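Local coordinates for zonadhesin (Komagataella phaffii, PDB 5FX8), which is a putative cell-wall adhesin, here represented by its N-terminal part, that may mediate cell-cell interaction through salt bridges and hydrogen bonds with other proteins, at residues 6-12 against 23-29; 121-125 against 204-208. One frame throughout, in Å; residues are numbered along the deposited sequence.

Contact 1 (6-12 against 23-29); sequences DITVVSE and DWFVVSF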
ATOM      1  N   ASP C   6      -3.811  31.317 -70.767  1.00 33.89           N
ATOM      2  CA  ASP C   6      -4.059  30.373 -69.697  1.00 27.04           C
ATOM      3  C   ASP C   6      -4.777  31.084 -68.567  1.00 26.39           C
ATOM      4  O   ASP C   6      -4.644  32.301 -68.410  1.00 23.16           O
ATOM      5  CB  ASP C   6      -2.764  29.765 -69.183  1.00 28.06           C
ATOM      6  CG  ASP C   6      -2.999  28.467 -68.535  1.00 29.34           C
ATOM      7  OD1 ASP C   6      -4.147  27.985 -68.662  1.00 36.18           O
ATOM      8  OD2 ASP C   6      -2.057  27.927 -67.937  1.00 29.36           O
ATOM      9  N   ILE C   7      -5.546  30.310 -67.801  1.00 23.71           N
ATOM     10  CA  ILE C   7      -6.192  30.753 -66.571  1.00 24.25           C
ATOM     11  C   ILE C   7      -5.956  29.670 -65.515  1.00 27.30           C
ATOM     12  O   ILE C   7      -6.415  28.532 -65.670  1.00 30.02           O
ATOM     13  CB  ILE C   7      -7.697  31.023 -66.761  1.00 24.73           C
ATOM     14  CG1 ILE C   7      -7.938  32.088 -67.827  1.00 26.96           C
ATOM     15  CG2 ILE C   7      -8.320  31.514 -65.488  1.00 20.05           C
ATOM     16  CD1 ILE C   7      -9.405  32.322 -68.150  1.00 24.55           C
ATOM     17  N   THR C   8      -5.222  30.009 -64.457  1.00 22.36           N
ATOM     18  CA  THR C   8      -4.841  29.035 -63.448  1.00 22.68           C
ATOM     19  C   THR C   8      -5.468  29.385 -62.109  1.00 23.21           C
ATOM     20  O   THR C   8      -5.789  30.541 -61.838  1.00 25.62           O
ATOM     21  CB  THR C   8      -3.323  28.949 -63.305  1.00 22.57           C
ATOM     22  OG1 THR C   8      -2.802  30.193 -62.826  1.00 21.69           O
ATOM     23  CG2 THR C   8      -2.714  28.639 -64.641  1.00 23.51           C
ATOM     24  N   VAL C   9      -5.667  28.365 -61.286  1.00 22.34           N
ATOM     25  CA  VAL C   9      -6.210  28.528 -59.950  1.00 22.09           C
ATOM     26  C   VAL C   9      -5.389  27.680 -59.000  1.00 23.27           C
ATOM     27  O   VAL C   9      -5.232  26.475 -59.213  1.00 32.29           O
ATOM     28  CB  VAL C   9      -7.680  28.123 -59.869  1.00 22.79           C
ATOM     29  CG1 VAL C   9      -8.151  28.354 -58.476  1.00 25.27           C
ATOM     30  CG2 VAL C   9      -8.492  28.920 -60.838  1.00 23.61           C
ATOM     31  N   VAL C  10      -4.850  28.302 -57.968  1.00 24.53           N
ATOM     32  CA  VAL C  10      -4.134  27.599 -56.918  1.00 24.37           C
ATOM     33  C   VAL C  10      -4.561  28.202 -55.592  1.00 25.00           C
ATOM     34  O   VAL C  10      -5.257  29.218 -55.540  1.00 27.23           O
ATOM     35  CB  VAL C  10      -2.605  27.680 -57.064  1.00 25.63           C
ATOM     36  CG1 VAL C  10      -2.188  27.198 -58.418  1.00 26.22           C
ATOM     37  CG2 VAL C  10      -2.133  29.081 -56.843  1.00 24.96           C
ATOM     38  N   SER C  11      -4.135  27.555 -54.519  1.00 25.18           N
ATOM     39  CA  SER C  11      -4.409  28.018 -53.171  1.00 25.21           C
ATOM     40  C   SER C  11      -3.326  29.001 -52.765  1.00 24.05           C
ATOM     41  O   SER C  11      -2.141  28.719 -52.939  1.00 25.23           O
ATOM     42  CB  SER C  11      -4.446  26.841 -52.199  1.00 26.46           C
ATOM     43  OG  SER C  11      -4.434  27.285 -50.860  1.00 26.56           O
ATOM     44  N   GLU C  12      -3.733  30.153 -52.236  1.00 23.18           N
ATOM     45  CA  GLU C  12      -2.744  31.091 -51.718  1.00 24.47           C
ATOM     46  C   GLU C  12      -1.975  30.481 -50.552  1.00 25.09           C
ATOM     47  O   GLU C  12      -0.789  30.772 -50.365  1.00 30.63           O
ATOM     48  CB  GLU C  12      -3.423  32.404 -51.320  1.00 20.12           C
ATOM     49  CG  GLU C  12      -2.494  33.465 -50.771  1.00 22.18           C
ATOM     50  CD  GLU C  12      -3.057  34.903 -50.824  1.00 24.91           C
ATOM     51  OE1 GLU C  12      -4.187  35.170 -50.365  1.00 18.51           O
ATOM     52  OE2 GLU C  12      -2.344  35.778 -51.344  1.00 26.06           O
ATOM     53  N   ASP C  23      -9.787  28.591 -48.135  1.00 20.50           N
ATOM     54  CA  ASP C  23      -8.601  29.233 -48.658  1.00 21.60           C
ATOM     55  C   ASP C  23      -8.930  30.396 -49.586  1.00 21.65           C
ATOM     56  O   ASP C  23     -10.010  30.473 -50.178  1.00 23.52           O
ATOM     57  CB  ASP C  23      -7.754  28.219 -49.399  1.00 20.52           C
ATOM     58  CG  ASP C  23      -7.039  27.296 -48.471  1.00 26.44           C
ATOM     59  OD1 ASP C  23      -7.036  27.574 -47.248  1.00 27.20           O
ATOM     60  OD2 ASP C  23      -6.456  26.315 -48.966  1.00 29.05           O
ATOM     61  N   TRP C  24      -7.975  31.319 -49.683  1.00 20.92           N
ATOM     62  CA  TRP C  24      -7.912  32.257 -50.790  1.00 19.28           C
ATOM     63  C   TRP C  24      -7.353  31.530 -52.005  1.00 21.30           C
ATOM     64  O   TRP C  24      -6.292  30.904 -51.926  1.00 18.67           O
ATOM     65  CB  TRP C  24      -7.015  33.450 -50.467  1.00 16.97           C
ATOM     66  CG  TRP C  24      -7.500  34.391 -49.435  1.00 18.92           C
ATOM     67  CD1 TRP C  24      -7.082  34.473 -48.144  1.00 19.74           C
ATOM     68  CD2 TRP C  24      -8.463  35.436 -49.608  1.00 20.66           C
ATOM     69  NE1 TRP C  24      -7.746  35.478 -47.488  1.00 18.47           N
ATOM     70  CE2 TRP C  24      -8.595  36.090 -48.370  1.00 20.11           C
ATOM     71  CE3 TRP C  24      -9.245  35.866 -50.681  1.00 19.56           C
ATOM     72  CZ2 TRP C  24      -9.471  37.146 -48.183  1.00 19.01           C
ATOM     73  CZ3 TRP C  24     -10.115  36.908 -50.491  1.00 16.34           C
ATOM     74  CH2 TRP C  24     -10.223  37.536 -49.260  1.00 18.34           C
ATOM     75  N   PHE C  25      -8.072  31.624 -53.126  1.00 21.40           N
ATOM     76  CA  PHE C  25      -7.679  31.040 -54.399  1.00 19.54           C
ATOM     77  C   PHE C  25      -7.145  32.127 -55.316  1.00 21.46           C
ATOM     78  O   PHE C  25      -7.880  33.041 -55.696  1.00 23.10           O
ATOM     79  CB  PHE C  25      -8.860  30.349 -55.057  1.00 21.17           C
ATOM     80  CG  PHE C  25      -9.332  29.149 -54.322  1.00 27.44           C
ATOM     81  CD1 PHE C  25     -10.178  29.273 -53.235  1.00 22.42           C
ATOM     82  CD2 PHE C  25      -8.928  27.882 -54.717  1.00 24.10           C
ATOM     83  CE1 PHE C  25     -10.609  28.151 -52.561  1.00 24.33           C
ATOM     84  CE2 PHE C  25      -9.368  26.762 -54.039  1.00 24.90           C
ATOM     85  CZ  PHE C  25     -10.210  26.897 -52.963  1.00 21.70           C
ATOM     86  N   VAL C  26      -5.870  32.019 -55.669  1.00 21.81           N
ATOM     87  CA  VAL C  26      -5.228  32.917 -56.619  1.00 18.16           C
ATOM     88  C   VAL C  26      -5.720  32.552 -58.014  1.00 21.61           C
ATOM     89  O   VAL C  26      -5.324  31.522 -58.562  1.00 25.89           O
ATOM     90  CB  VAL C  26      -3.707  32.788 -56.519  1.00 18.55           C
ATOM     91  CG1 VAL C  26      -3.013  33.716 -57.467  1.00 20.27           C
ATOM     92  CG2 VAL C  26      -3.291  33.059 -55.124  1.00 19.46           C
ATOM     93  N   VAL C  27      -6.590  33.374 -58.590  1.00 19.95           N
ATOM     94  CA  VAL C  27      -7.080  33.167 -59.952  1.00 19.67           C
ATOM     95  C   VAL C  27      -6.254  34.038 -60.892  1.00 18.40           C
ATOM     96  O   VAL C  27      -6.429  35.255 -60.913  1.00 18.01           O
ATOM     97  CB  VAL C  27      -8.568  33.504 -60.074  1.00 18.11           C
ATOM     98  CG1 VAL C  27      -9.019  33.289 -61.479  1.00 20.85           C
ATOM     99  CG2 VAL C  27      -9.362  32.647 -59.169  1.00 19.61           C
ATOM    100  N   SER C  28      -5.388  33.426 -61.700  1.00 19.92           N
ATOM    101  CA  SER C  28      -4.391  34.127 -62.507  1.00 18.80           C
ATOM    102  C   SER C  28      -4.745  34.116 -63.989  1.00 21.14           C
ATOM    103  O   SER C  28      -4.978  33.059 -64.574  1.00 19.95           O
ATOM    104  CB  SER C  28      -3.018  33.498 -62.323  1.00 18.45           C
ATOM    105  OG  SER C  28      -2.603  33.623 -60.986  1.00 21.80           O
ATOM    106  N   PHE C  29      -4.732  35.289 -64.606  1.00 25.97           N
ATOM    107  CA  PHE C  29      -5.027  35.432 -66.030  1.00 21.34           C
ATOM    108  C   PHE C  29      -3.717  35.732 -66.740  1.00 19.90           C
ATOM    109  O   PHE C  29      -3.184  36.830 -66.623  1.00 25.93           O
ATOM    110  CB  PHE C  29      -6.067  36.528 -66.267  1.00 19.23           C
ATOM    111  CG  PHE C  29      -7.393  36.236 -65.646  1.00 20.17           C
ATOM    112  CD1 PHE C  29      -7.662  36.613 -64.341  1.00 19.89           C
ATOM    113  CD2 PHE C  29      -8.359  35.546 -66.347  1.00 21.34           C
ATOM    114  CE1 PHE C  29      -8.868  36.332 -63.751  1.00 17.02           C
ATOM    115  CE2 PHE C  29      -9.575  35.272 -65.775  1.00 20.39           C
ATOM    116  CZ  PHE C  29      -9.827  35.668 -64.467  1.00 21.57           C
TER
HETATM  117  O   HOH W   1      -3.029  30.847 -60.205  1.00 21.31           O
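Thr-8 pairs with Ser-28, and Val-10 with Val-26, as the hydrogen-bonded positions of an antiparallel beta pairing in the first cohesin-like domain; strands 6-11 and 25-29 run at 163° to each other, 4.5 Å apart at their axes. The backbone evidence is reciprocal at both places: Ser-28 N gives to Thr-8 O at 2.9 Å and Thr-8 N gives back to Ser-28 O, while Val-26 N donates to Val-10 O and the return bond from Val-10 N to Val-26 O is weak. Beyond the strand end, Glu-12 N donates to Trp-24 O at 2.7 Å.

Most of the apolar packing lies on the face carrying Ile-7, Val-9, Phe-25, Val-27 and Phe-29. The Ile-7 branch CG1-CD1 crosses the Phe-29 ring at a slant, with CG1 3.8 Å from Phe-29 CD2. Val-9 divides its contacts: CG1, anti to the backbone N, reaches Phe-25 CD2, and CG2 lies beside Val-27 CG2. Phe-129 and Phe-131 of strand 126-132 lie against this face, and strand 101-114 continues the sheet beyond 25-29.

On the other face, Val-10 CG2 packs alongside Val-26 CB, and one water joins Thr-8 OG1, Ser-28 OG and Val-26 O, donating to Val-26 O, whose bond from Val-10 N is weak.

Polar side chains gather where Ser-11 and Glu-12 meet Asp-23 and Trp-24. Glu-12 runs alongside Trp-24 with OE1 3.3 Å from Trp-24 CB, the carboxylate and indole planes 79° apart; OE1 is in a salt bridge with Arg-308, which also makes a cation-pi contact with that indole. Asp-23 OD2, which also accepts from Tyr-20 N and pairs with Arg-13, takes a hydrogen bond from Ser-11 OG at 2.9 Å, the hydroxyl arriving 56° out of the carboxylate plane.

Contact 2 (121-125 against 204-208); sequences SASPG and NEFGD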
ATOM      1  N   SER C 121     -22.388  22.310 -49.308  1.00 44.86           N
ATOM      2  CA  SER C 121     -22.646  21.014 -49.900  1.00 39.76           C
ATOM      3  C   SER C 121     -21.448  20.469 -50.659  1.00 39.28           C
ATOM      4  O   SER C 121     -21.598  19.512 -51.418  1.00 39.40           O
ATOM      5  CB  SER C 121     -23.855  21.115 -50.823  1.00 39.88           C
ATOM      6  OG  SER C 121     -23.641  22.135 -51.772  1.00 42.43           O
ATOM      7  N   ALA C 122     -20.270  21.054 -50.486  1.00 38.05           N
ATOM      8  CA  ALA C 122     -19.120  20.539 -51.202  1.00 37.53           C
ATOM      9  C   ALA C 122     -18.653  19.228 -50.590  1.00 38.86           C
ATOM     10  O   ALA C 122     -18.929  18.915 -49.432  1.00 39.66           O
ATOM     11  CB  ALA C 122     -17.981  21.542 -51.194  1.00 35.47           C
ATOM     12  N   SER C 123     -17.928  18.456 -51.387  1.00 39.55           N
ATOM     13  CA  SER C 123     -17.354  17.198 -50.957  1.00 41.63           C
ATOM     14  C   SER C 123     -15.943  17.108 -51.504  1.00 39.24           C
ATOM     15  O   SER C 123     -15.658  17.666 -52.566  1.00 40.40           O
ATOM     16  CB  SER C 123     -18.169  15.991 -51.449  1.00 52.54           C
ATOM     17  OG  SER C 123     -19.459  15.948 -50.863  1.00 56.84           O
ATOM     18  N   PRO C 124     -15.038  16.420 -50.804  1.00 41.20           N
ATOM     19  CA  PRO C 124     -13.686  16.251 -51.344  1.00 39.02           C
ATOM     20  C   PRO C 124     -13.768  15.372 -52.569  1.00 41.12           C
ATOM     21  O   PRO C 124     -14.699  14.582 -52.633  1.00 58.77           O
ATOM     22  CB  PRO C 124     -12.924  15.555 -50.211  1.00 38.43           C
ATOM     23  CG  PRO C 124     -13.792  15.672 -49.008  1.00 37.32           C
ATOM     24  CD  PRO C 124     -15.197  15.759 -49.501  1.00 39.34           C
ATOM     25  N   GLY C 125     -12.853  15.488 -53.519  1.00 38.70           N
ATOM     26  CA  GLY C 125     -11.775  16.447 -53.469  1.00 40.67           C
ATOM     27  C   GLY C 125     -11.707  17.288 -54.732  1.00 42.15           C
ATOM     28  O   GLY C 125     -12.013  18.482 -54.692  1.00 35.76           O
ATOM     29  N   ASN C 204     -15.895  15.657 -39.311  1.00 37.58           N
ATOM     30  CA  ASN C 204     -16.709  15.360 -40.479  1.00 30.92           C
ATOM     31  C   ASN C 204     -15.823  14.926 -41.641  1.00 28.72           C
ATOM     32  O   ASN C 204     -14.648  14.603 -41.476  1.00 30.37           O
ATOM     33  CB  ASN C 204     -17.572  16.562 -40.849  1.00 30.93           C
ATOM     34  CG  ASN C 204     -16.762  17.800 -41.155  1.00 30.11           C
ATOM     35  OD1 ASN C 204     -15.638  17.739 -41.659  1.00 29.04           O
ATOM     36  ND2 ASN C 204     -17.338  18.944 -40.847  1.00 28.59           N
ATOM     37  N   GLU C 205     -16.374  14.910 -42.848  1.00 32.91           N
ATOM     38  CA  GLU C 205     -15.580  14.377 -43.942  1.00 33.54           C
ATOM     39  C   GLU C 205     -14.471  15.333 -44.358  1.00 33.85           C
ATOM     40  O   GLU C 205     -13.525  14.914 -45.026  1.00 32.66           O
ATOM     41  CB  GLU C 205     -16.481  14.020 -45.117  1.00 36.85           C
ATOM     42  CG  GLU C 205     -17.511  15.078 -45.443  1.00 44.09           C
ATOM     43  CD  GLU C 205     -18.181  14.860 -46.799  1.00 50.18           C
ATOM     44  OE1 GLU C 205     -17.875  13.848 -47.471  1.00 58.79           O
ATOM     45  OE2 GLU C 205     -19.010  15.705 -47.197  1.00 45.58           O
ATOM     46  N   PHE C 206     -14.542  16.596 -43.944  1.00 34.59           N
ATOM     47  CA  PHE C 206     -13.478  17.555 -44.183  1.00 28.78           C
ATOM     48  C   PHE C 206     -12.579  17.740 -42.976  1.00 31.33           C
ATOM     49  O   PHE C 206     -11.822  18.714 -42.924  1.00 29.50           O
ATOM     50  CB  PHE C 206     -14.061  18.894 -44.601  1.00 30.04           C
ATOM     51  CG  PHE C 206     -14.381  18.981 -46.052  1.00 29.22           C
ATOM     52  CD1 PHE C 206     -13.372  19.118 -46.977  1.00 29.39           C
ATOM     53  CD2 PHE C 206     -15.688  18.940 -46.489  1.00 31.52           C
ATOM     54  CE1 PHE C 206     -13.648  19.209 -48.301  1.00 30.76           C
ATOM     55  CE2 PHE C 206     -15.975  19.030 -47.828  1.00 37.58           C
ATOM     56  CZ  PHE C 206     -14.949  19.171 -48.735  1.00 33.74           C
ATOM     57  N   GLY C 207     -12.643  16.830 -42.011  1.00 31.90           N
ATOM     58  CA  GLY C 207     -11.743  16.886 -40.877  1.00 28.07           C
ATOM     59  C   GLY C 207     -12.075  17.935 -39.843  1.00 28.68           C
ATOM     60  O   GLY C 207     -11.251  18.200 -38.977  1.00 30.67           O
ATOM     61  N   ASP C 208     -13.264  18.524 -39.889  1.00 27.94           N
ATOM     62  CA  ASP C 208     -13.608  19.659 -39.050  1.00 28.59           C
ATOM     63  C   ASP C 208     -14.666  19.274 -38.023  1.00 29.34           C
ATOM     64  O   ASP C 208     -15.303  18.227 -38.114  1.00 30.66           O
ATOM     65  CB  ASP C 208     -14.108  20.829 -39.903  1.00 26.24           C
ATOM     66  CG  ASP C 208     -13.769  22.175 -39.306  1.00 30.99           C
ATOM     67  OD1 ASP C 208     -13.292  22.220 -38.147  1.00 33.63           O
ATOM     68  OD2 ASP C 208     -13.984  23.197 -39.995  1.00 35.17           O
TER
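Phe-206 lays one face of its ring over the pyrrolidine of Pro-124. Pro-124 CG sits 3.9 Å from the centroid of the Phe-206 ring and 23° off its normal, which identifies a CH-pi contact, displaced toward the rim. Pro-124 CD continues the overlap at the ring's far end, 3.5 Å from Phe-206 CZ. At the ring edge, near its plane, the carbonyl of Ala-122 approaches, its O 3.4 Å from Phe-206 CE2, so the ring meets this loop both by face and by edge.

What presents the ring is a type I beta turn from Asn-204 to Gly-207, in which Gly-207 N bonds back to Asn-204 O at 3.0 Å. It also contains an Asx turn: Asn-204 OD1 accepts from Phe-206 N at 2.8 Å. Asp-208 N binds the same oxygen from the opposite face of the amide plane, at an N-H...O angle of 168°, so two backbone donors grip OD1 and fix the turn behind the phenylalanine. The turn belongs to the second cohesin-like domain and residues 121-125 to the first; Leu-21 also packs on both Ala-122 and Phe-206.

Glu-205 flanks the ring, its CG set between backbone N and carbonyl carbon (chi1 45°) and the rest of its chain extended toward the 121-125 loop, where its OE1 lies 3.9 Å from Pro-124 CD and its OE2 3.7 Å from Ser-123 OG.

Overall arrangement
Both segments of contact 1 come earlier in the chain than those of contact 2. Their centres lie 21 Å apart and their nearest atoms about 9 Å, so the two do not meet. Contact 1 joins two neighbouring strands, 4-11 and 25-31, inside the first cohesin-like domain. Contact 2 links loops of different domains: residues 121-125, between helix 116-120 and strand 126-132, and residues 204-208, between strands 189-200 and 227-228. Strand 126-132 relates the two, since it follows directly on 121-125 and packs on the apolar face of contact 1. One contact thus lies within a domain, while the smaller, surface one bridges two.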